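Local atomic coordinates of zinc chaperone AztD (Citrobacter koseri, PDB entry 6CMK), a protein that acts as a periplasmic zinc chaperone of the AztABCD transport system, binding three zinc ions and handing one directly to the solute-binding protein AztC. Residues A166-V171 and K191-A196; P124-E129 and G214-A219; A135-G140 and V162-P167. All coordinates share one frame; numbering follows the deposited sequence. Where two conformers were deposited one is given.

The three contacts surround a single zinc site of the beta propeller, that of His126, His169 and His216. Contact 2, a surface contact, lies nearest the chain centre, about 9 Å from it: polar side chains and a water meet between strand 124-130 and the loop and first residues of strand 218-221, in different sheets. Contacts 1 and 3 lie about 19 Å out. Contact 1 is buried and made by loops, with a proline against a histidine and a bridging water; contact 3 is partly buried and mainly apolar. Residues 166-167 belong to both, while strands 124-130 and 133-138, from contacts 2 and 3, are neighbours in one sheet. Asp139 (contact 3) is hydrogen-bonded to zinc ligand His169 (contact 1).

Contact 1. Residues A166-V171 and K191-A196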
loop_
_atom_site.group_PDB
_atom_site.type_symbol
_atom_site.label_atom_id
_atom_site.label_comp_id
_atom_site.label_asym_id
_atom_site.label_seq_id
_atom_site.Cartn_x
_atom_site.Cartn_y
_atom_site.Cartn_z
ATOM N N ALA B 166 10.119 4.874 -34.595
ATOM C CA ALA B 166 10.929 6.003 -35.006
ATOM C C ALA B 166 11.170 6.899 -33.802
ATOM O O ALA B 166 10.269 7.047 -32.959
ATOM C CB ALA B 166 10.276 6.813 -36.128
ATOM N N PRO B 167 12.355 7.493 -33.684
ATOM C CA PRO B 167 12.596 8.441 -32.591
ATOM C C PRO B 167 11.569 9.562 -32.590
ATOM O O PRO B 167 11.327 10.212 -33.609
ATOM C CB PRO B 167 14.007 8.964 -32.885
ATOM C CG PRO B 167 14.649 7.898 -33.685
ATOM C CD PRO B 167 13.563 7.283 -34.504
ATOM N N HIS B 168 10.950 9.782 -31.436
ATOM C CA HIS B 168 10.045 10.910 -31.272
ATOM C C HIS B 168 9.958 11.235 -29.793
ATOM O O HIS B 168 10.458 10.489 -28.946
ATOM C CB HIS B 168 8.662 10.625 -31.872
ATOM C CG HIS B 168 7.913 9.508 -31.207
ATOM N ND1 HIS B 168 8.162 8.180 -31.477
ATOM C CD2 HIS B 168 6.886 9.526 -30.324
ATOM C CE1 HIS B 168 7.335 7.427 -30.774
ATOM N NE2 HIS B 168 6.552 8.218 -30.065
ATOM N N HIS B 169 9.340 12.379 -29.491
ATOM C CA HIS B 169 9.070 12.760 -28.107
ATOM C C HIS B 169 7.826 12.018 -27.664
ATOM O O HIS B 169 6.698 12.462 -27.887
ATOM C CB HIS B 169 8.875 14.262 -27.952
ATOM C CG HIS B 169 8.711 14.686 -26.527
ATOM N ND1 HIS B 169 9.731 14.592 -25.604
ATOM C CD2 HIS B 169 7.635 15.159 -25.853
ATOM C CE1 HIS B 169 9.298 15.012 -24.429
ATOM N NE2 HIS B 169 8.029 15.360 -24.553
ATOM N N GLY B 170 8.037 10.886 -27.005
ATOM C CA GLY B 170 6.941 10.009 -26.678
ATOM C C GLY B 170 6.943 9.554 -25.238
ATOM O O GLY B 170 7.569 10.176 -24.368
ATOM N N VAL B 171 6.226 8.464 -24.980
ATOM C CA VAL B 171 6.115 7.917 -23.639
ATOM C C VAL B 171 5.867 6.422 -23.746
ATOM O O VAL B 171 5.186 5.951 -24.659
ATOM C CB VAL B 171 4.995 8.635 -22.850
ATOM C CG1 VAL B 171 3.676 8.542 -23.598
ATOM C CG2 VAL B 171 4.876 8.066 -21.436
ATOM N N LYS B 191 6.852 15.837 -35.112
ATOM C CA LYS B 191 5.588 16.297 -34.567
ATOM C C LYS B 191 5.204 15.442 -33.368
ATOM O O LYS B 191 5.838 14.430 -33.060
ATOM C CB LYS B 191 4.497 16.238 -35.632
ATOM C CG LYS B 191 4.806 17.099 -36.841
ATOM C CD LYS B 191 3.545 17.698 -37.432
ATOM C CE LYS B 191 3.873 18.840 -38.371
ATOM N NZ LYS B 191 3.492 18.529 -39.771
ATOM N N ARG B 192 4.151 15.861 -32.673
ATOM C CA ARG B 192 3.683 15.071 -31.551
ATOM C C ARG B 192 3.200 13.711 -32.051
ATOM O O ARG B 192 2.805 13.563 -33.211
ATOM C CB ARG B 192 2.570 15.799 -30.795
ATOM C CG ARG B 192 3.092 16.807 -29.773
ATOM C CD ARG B 192 1.984 17.534 -29.005
ATOM N NE ARG B 192 2.538 18.344 -27.919
ATOM C CZ ARG B 192 1.821 19.054 -27.052
ATOM N NH1 ARG B 192 0.501 19.072 -27.126
ATOM N NH2 ARG B 192 2.432 19.752 -26.105
ATOM N N PRO B 193 3.251 12.690 -31.203
ATOM C CA PRO B 193 2.733 11.378 -31.602
ATOM C C PRO B 193 1.225 11.432 -31.815
ATOM O O PRO B 193 0.535 12.362 -31.393
ATOM C CB PRO B 193 3.128 10.461 -30.439
ATOM C CG PRO B 193 3.454 11.373 -29.296
ATOM C CD PRO B 193 3.908 12.665 -29.886
ATOM N N VAL B 194 0.714 10.402 -32.489
ATOM C CA VAL B 194 -0.648 10.395 -33.008
ATOM C C VAL B 194 -1.546 9.425 -32.268
ATOM O O VAL B 194 -2.738 9.324 -32.600
ATOM C CB VAL B 194 -0.664 10.089 -34.518
ATOM C CG1 VAL B 194 0.136 11.137 -35.269
ATOM C CG2 VAL B 194 -0.100 8.707 -34.794
ATOM N N GLY B 195 -1.022 8.719 -31.275
ATOM C CA GLY B 195 -1.812 7.767 -30.523
ATOM C C GLY B 195 -0.890 6.877 -29.717
ATOM O O GLY B 195 0.287 7.195 -29.533
ATOM N N ALA B 196 -1.436 5.753 -29.258
ATOM C CA ALA B 196 -0.681 4.801 -28.458
ATOM C C ALA B 196 -1.107 3.397 -28.848
ATOM O O ALA B 196 -2.205 3.184 -29.367
ATOM C CB ALA B 196 -0.898 5.009 -26.957
HETATM O O HOH W 1 8.334 14.166 -31.596
#
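Pro193 packs against His168 and the carbonyl of His169, and these apolar and carbon-to-oxygen touches are the direct contacts between 166-171 and 191-196. The CB of Pro193 lies 3.9 Å from CD2 of His168, the two side chains crossing obliquely. At the other end of the proline ring, CD sits 3.4 Å from the backbone O of His169, and CG touches both neighbours, so one side of the pyrrolidine packs against both the imidazole and the carbonyl.

Hydrogen bonds fix the His168 ring for this packing. Its ND1 donates to Ala166 O at 2.8 Å with an N-H...O angle of 168°, and the acceptor lies in the ring plane. This loop-internal bond depends on the side-chain torsion (chi1 64°), which sets CG between the backbone N and the carbonyl carbon. NE2 is hydrogen-bonded to Ser182 OG, so both ring nitrogens are engaged and rotation of the buried ring is restrained.

A water supplies the polar link between the segments. It accepts from His169 N at 2.9 Å and donates to Lys191 O, also at 2.9 Å, tying the backbone at the zinc ligand to the opposite loop.

The first segment also carries a metal ligand: His169 NE2 binds zinc while its ND1 is hydrogen-bonded to Asp139, an orienting second-shell carboxylate. With His126 and His216 completing the protein ligands, this is a three-histidine, high-affinity zinc site, with one ligand carried by the loop that joins consecutive propeller sheets.

Contact 2. Residues P124-E129 and G214-A219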
loop_
_atom_site.group_PDB
_atom_site.type_symbol
_atom_site.label_atom_id
_atom_site.label_comp_id
_atom_site.label_asym_id
_atom_site.label_seq_id
_atom_site.Cartn_x
_atom_site.Cartn_y
_atom_site.Cartn_z
ATOM N N PRO B 124 17.291 11.359 -23.180
ATOM C CA PRO B 124 16.292 10.712 -22.325
ATOM C C PRO B 124 15.170 11.686 -22.006
ATOM O O PRO B 124 15.402 12.874 -21.758
ATOM C CB PRO B 124 17.086 10.304 -21.080
ATOM C CG PRO B 124 18.290 11.158 -21.084
ATOM C CD PRO B 124 18.617 11.392 -22.541
ATOM N N GLY B 125 13.943 11.182 -22.082
ATOM C CA GLY B 125 12.767 11.985 -21.848
ATOM C C GLY B 125 11.905 11.403 -20.752
ATOM O O GLY B 125 12.367 11.257 -19.621
ATOM N N HIS B 126 10.671 11.024 -21.084
ATOM C CA HIS B 126 9.698 10.664 -20.059
ATOM C C HIS B 126 10.051 9.359 -19.364
ATOM O O HIS B 126 10.434 8.370 -19.992
ATOM C CB HIS B 126 8.300 10.577 -20.662
ATOM C CG HIS B 126 7.679 11.917 -20.903
ATOM N ND1 HIS B 126 6.610 12.384 -20.171
ATOM C CD2 HIS B 126 8.002 12.905 -21.771
ATOM C CE1 HIS B 126 6.290 13.595 -20.589
ATOM N NE2 HIS B 126 7.119 13.935 -21.560
ATOM N N PHE B 127 9.917 9.381 -18.048
ATOM C CA PHE B 127 10.155 8.239 -17.180
ATOM C C PHE B 127 8.820 7.827 -16.582
ATOM O O PHE B 127 8.061 8.681 -16.114
ATOM C CB PHE B 127 11.153 8.618 -16.082
ATOM C CG PHE B 127 11.291 7.602 -14.990
ATOM C CD1 PHE B 127 10.407 7.580 -13.921
ATOM C CD2 PHE B 127 12.342 6.696 -15.002
ATOM C CE1 PHE B 127 10.551 6.649 -12.915
ATOM C CE2 PHE B 127 12.487 5.769 -13.985
ATOM C CZ PHE B 127 11.595 5.750 -12.944
ATOM N N VAL B 128 8.518 6.531 -16.625
ATOM C CA VAL B 128 7.322 5.990 -15.984
ATOM C C VAL B 128 7.719 4.753 -15.200
ATOM O O VAL B 128 8.329 3.830 -15.751
ATOM C CB VAL B 128 6.214 5.631 -16.991
ATOM C CG1 VAL B 128 5.006 5.062 -16.240
ATOM C CG2 VAL B 128 5.791 6.829 -17.812
ATOM N N GLU B 129 7.351 4.721 -13.923
ATOM C CA GLU B 129 7.527 3.537 -13.096
ATOM C C GLU B 129 6.201 3.195 -12.436
ATOM O O GLU B 129 5.445 4.087 -12.034
ATOM C CB GLU B 129 8.614 3.749 -12.044
ATOM C CG GLU B 129 8.894 2.540 -11.164
ATOM C CD GLU B 129 7.971 2.449 -9.963
ATOM O OE1 GLU B 129 7.392 3.488 -9.572
ATOM O OE2 GLU B 129 7.858 1.343 -9.392
ATOM N N GLY B 214 -1.984 14.359 -31.244
ATOM C CA GLY B 214 -1.271 15.317 -30.424
ATOM C C GLY B 214 -1.025 14.795 -29.028
ATOM O O GLY B 214 -1.154 15.546 -28.054
ATOM N N LEU B 215 -0.692 13.516 -28.904
ATOM C CA LEU B 215 -0.528 12.906 -27.590
ATOM C C LEU B 215 0.664 13.502 -26.854
ATOM O O LEU B 215 1.784 13.543 -27.379
ATOM C CB LEU B 215 -0.358 11.400 -27.751
ATOM C CG LEU B 215 -0.438 10.556 -26.479
ATOM C CD1 LEU B 215 -0.992 9.181 -26.819
ATOM C CD2 LEU B 215 0.935 10.432 -25.831
ATOM N N HIS B 216 0.418 13.961 -25.625
ATOM C CA HIS B 216 1.462 14.479 -24.751
ATOM C C HIS B 216 0.875 14.662 -23.361
ATOM O O HIS B 216 -0.200 15.256 -23.217
ATOM C CB HIS B 216 2.027 15.810 -25.258
ATOM C CG HIS B 216 3.225 16.278 -24.496
ATOM N ND1 HIS B 216 3.133 17.118 -23.407
ATOM C CD2 HIS B 216 4.543 16.017 -24.659
ATOM C CE1 HIS B 216 4.343 17.358 -22.936
ATOM N NE2 HIS B 216 5.216 16.701 -23.678
ATOM N N GLY B 217 1.556 14.155 -22.347
ATOM C CA GLY B 217 1.061 14.182 -20.978
ATOM C C GLY B 217 0.734 12.781 -20.501
ATOM O O GLY B 217 0.100 11.995 -21.212
ATOM N N SER B 218 1.156 12.471 -19.277
ATOM C CA SER B 218 1.073 11.112 -18.760
ATOM C C SER B 218 1.105 11.135 -17.239
ATOM O O SER B 218 1.859 11.902 -16.639
ATOM C CB SER B 218 2.230 10.259 -19.291
ATOM O OG SER B 218 3.461 10.934 -19.089
ATOM N N ALA B 219 0.297 10.274 -16.623
ATOM C CA ALA B 219 0.336 10.103 -15.179
ATOM C C ALA B 219 -0.438 8.852 -14.817
ATOM O O ALA B 219 -1.318 8.417 -15.556
ATOM C CB ALA B 219 -0.265 11.296 -14.435
HETATM O O HOH W 2 6.225 10.424 -17.700
#
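His126 and His216 meet as an offset edge-to-face pair, the edge of His126 turned toward the face of His216, with ring centroids 5.6 Å apart and planes at 87°. Their nearest atoms, His126 NE2 and His216 NE2, are 4.0 Å apart. Both nitrogens bind the same zinc, so shared coordination probably accounts for much of the approach. His169, the third ligand, also meets both rings.

Elsewhere on the His126 edge, a water lies in the ring plane and accepts from ND1 at 3.2 Å. This bond uses the N-H of ND1, consistent with NE2 being the nitrogen that binds zinc. The same water donates to Phe127 O at 3.0 Å and is hydrogen-bonded to Ser218 OG at 3.1 Å, so three groups hold it. Ser218 OG comes within 3.6 Å of His126 ND1, but the water makes the polar link between them.

The two histidines reach the metal by different torsions. In His126, CG stands beside the backbone N, opposite the carbonyl carbon (chi1 -77°); in His216 it is opposite the backbone N (chi1 -172°). Ser260 O is hydrogen-bonded to His216 ND1, fixing the turn of that ring from outside the pair.

The first segment runs along edge strand 124-130, paired with 133-138; the second leads from a loop into edge strand 218-221, paired with 224-228. Val128 and Ser218 both rest on Phe225 of strand 224-228, and Val128 also touches Val171, which precedes strand 172-174 of the intervening sheet.

Contact 3. Residues A135-G140 and V162-P167; sequences AQWFDG and VNVVAP
Behind the three-histidine zinc site, Trp137 and Val164 form an apolar contact between strand 133-138 and the loop that leaves strand 160-163. The benzo end of the indole does the touching: CH2 of Trp137 lies 3.6 Å from CG1 of Val164. The second methyl takes part too, with Val164 CG2 at 4.0 Å from Trp137 CZ2, so the valine spans the tip of the ring. The side chains approach from opposite directions, and the extended first torsion of Trp137 (chi1 -166°) carries the ring across. NE1 of Trp137 is hydrogen-bonded to His168 O, fixing how the indole is turned.

A second patch lies farther along, where Pro167 CB packs 3.5 Å from Asp139 O. The same CB is 4.0 Å from Gly140 C. The Asp139 carboxylate lies on the side of the metal site, near His169, so the backbone does the touching.

The valine is presented by tight turns. Asn163 OD1 accepts from Val165 N at 2.8 Å, an Asx turn in which the donor stands 57° out of the carbonyl plane. A weak bond from Ala166 N to Val164 O follows, and with the positive phi of Val165 (84°) it fits a classic gamma turn. The segment begins the connection from the last strand of one four-stranded antiparallel sheet to the first strand of the next, the blade-to-blade link of a beta propeller.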
loop_
_atom_site.group_PDB
_atom_site.type_symbol
_atom_site.label_atom_id
_atom_site.label_comp_id
_atom_site.label_asym_id
_atom_site.label_seq_id
_atom_site.Cartn_x
_atom_site.Cartn_y
_atom_site.Cartn_z
ATOM N N ALA B 135 9.920 2.153 -17.264
ATOM C CA ALA B 135 10.092 2.415 -18.689
ATOM C C ALA B 135 10.712 3.788 -18.840
ATOM O O ALA B 135 10.114 4.780 -18.424
ATOM C CB ALA B 135 8.762 2.351 -19.447
ATOM N N GLN B 136 11.904 3.845 -19.438
ATOM C CA GLN B 136 12.592 5.099 -19.710
ATOM C C GLN B 136 12.555 5.359 -21.212
ATOM O O GLN B 136 13.020 4.525 -22.001
ATOM C CB GLN B 136 14.032 5.059 -19.191
ATOM C CG GLN B 136 14.855 6.299 -19.531
ATOM C CD GLN B 136 14.316 7.524 -18.825
ATOM O OE1 GLN B 136 14.226 7.549 -17.596
ATOM N NE2 GLN B 136 13.946 8.538 -19.589
ATOM N N TRP B 137 11.997 6.502 -21.599
ATOM C CA TRP B 137 11.958 6.929 -22.992
ATOM C C TRP B 137 13.226 7.685 -23.363
ATOM O O TRP B 137 13.803 8.413 -22.547
ATOM C CB TRP B 137 10.746 7.821 -23.242
ATOM C CG TRP B 137 10.440 8.023 -24.690
ATOM C CD1 TRP B 137 10.920 9.003 -25.513
ATOM C CD2 TRP B 137 9.572 7.217 -25.485
ATOM N NE1 TRP B 137 10.402 8.848 -26.783
ATOM C CE2 TRP B 137 9.571 7.756 -26.787
ATOM C CE3 TRP B 137 8.794 6.082 -25.220
ATOM C CZ2 TRP B 137 8.820 7.205 -27.817
ATOM C CZ3 TRP B 137 8.050 5.532 -26.256
ATOM C CH2 TRP B 137 8.065 6.103 -27.534
ATOM N N PHE B 138 13.654 7.516 -24.615
ATOM C CA PHE B 138 14.772 8.274 -25.170
ATOM C C PHE B 138 14.302 8.915 -26.469
ATOM O O PHE B 138 14.026 8.211 -27.445
ATOM C CB PHE B 138 16.001 7.386 -25.410
ATOM C CG PHE B 138 16.674 6.940 -24.145
ATOM C CD1 PHE B 138 16.224 5.817 -23.475
ATOM C CD2 PHE B 138 17.741 7.647 -23.620
ATOM C CE1 PHE B 138 16.827 5.402 -22.305
ATOM C CE2 PHE B 138 18.355 7.239 -22.455
ATOM C CZ PHE B 138 17.891 6.111 -21.791
ATOM N N ASP B 139 14.216 10.247 -26.472
ATOM C CA ASP B 139 13.690 10.984 -27.615
ATOM C C ASP B 139 14.525 10.798 -28.876
ATOM O O ASP B 139 13.998 10.982 -29.980
ATOM C CB ASP B 139 13.613 12.474 -27.288
ATOM C CG ASP B 139 12.525 12.807 -26.280
ATOM O OD1 ASP B 139 11.727 11.918 -25.907
ATOM O OD2 ASP B 139 12.472 13.980 -25.856
ATOM N N GLY B 140 15.808 10.462 -28.747
ATOM C CA GLY B 140 16.683 10.313 -29.896
ATOM C C GLY B 140 16.995 8.886 -30.278
ATOM O O GLY B 140 17.833 8.667 -31.162
ATOM N N VAL B 162 12.717 -1.940 -26.290
ATOM C CA VAL B 162 11.466 -2.135 -27.011
ATOM C C VAL B 162 11.426 -1.114 -28.135
ATOM O O VAL B 162 11.501 0.094 -27.889
ATOM C CB VAL B 162 10.253 -1.992 -26.080
ATOM C CG1 VAL B 162 8.950 -2.043 -26.884
ATOM C CG2 VAL B 162 10.288 -3.078 -25.007
ATOM N N ASN B 163 11.311 -1.596 -29.365
ATOM C CA ASN B 163 11.309 -0.704 -30.516
ATOM C C ASN B 163 10.049 0.153 -30.528
ATOM O O ASN B 163 8.945 -0.337 -30.282
ATOM C CB ASN B 163 11.407 -1.525 -31.803
ATOM C CG ASN B 163 11.539 -0.663 -33.039
ATOM O OD1 ASN B 163 10.543 -0.262 -33.634
ATOM N ND2 ASN B 163 12.777 -0.381 -33.436
ATOM N N VAL B 164 10.220 1.440 -30.825
ATOM C CA VAL B 164 9.117 2.389 -30.877
ATOM C C VAL B 164 8.981 3.005 -32.270
ATOM O O VAL B 164 8.366 4.058 -32.427
ATOM C CB VAL B 164 9.262 3.465 -29.782
ATOM C CG1 VAL B 164 9.217 2.806 -28.414
ATOM C CG2 VAL B 164 10.562 4.237 -29.936
ATOM N N VAL B 165 9.575 2.340 -33.274
ATOM C CA VAL B 165 9.362 2.559 -34.704
ATOM C C VAL B 165 10.250 3.695 -35.198
ATOM O O VAL B 165 11.046 3.514 -36.130
ATOM C CB VAL B 165 7.880 2.819 -35.039
ATOM C CG1 VAL B 165 7.728 3.190 -36.514
ATOM C CG2 VAL B 165 7.044 1.584 -34.752
ATOM N N ALA B 166 10.119 4.874 -34.595
ATOM C CA ALA B 166 10.929 6.003 -35.006
ATOM C C ALA B 166 11.170 6.899 -33.802
ATOM O O ALA B 166 10.269 7.047 -32.959
ATOM C CB ALA B 166 10.276 6.813 -36.128
ATOM N N PRO B 167 12.355 7.493 -33.684
ATOM C CA PRO B 167 12.596 8.441 -32.591
ATOM C C PRO B 167 11.569 9.562 -32.590
ATOM O O PRO B 167 11.327 10.212 -33.609
ATOM C CB PRO B 167 14.007 8.964 -32.885
ATOM C CG PRO B 167 14.649 7.898 -33.685
ATOM C CD PRO B 167 13.563 7.283 -34.504
#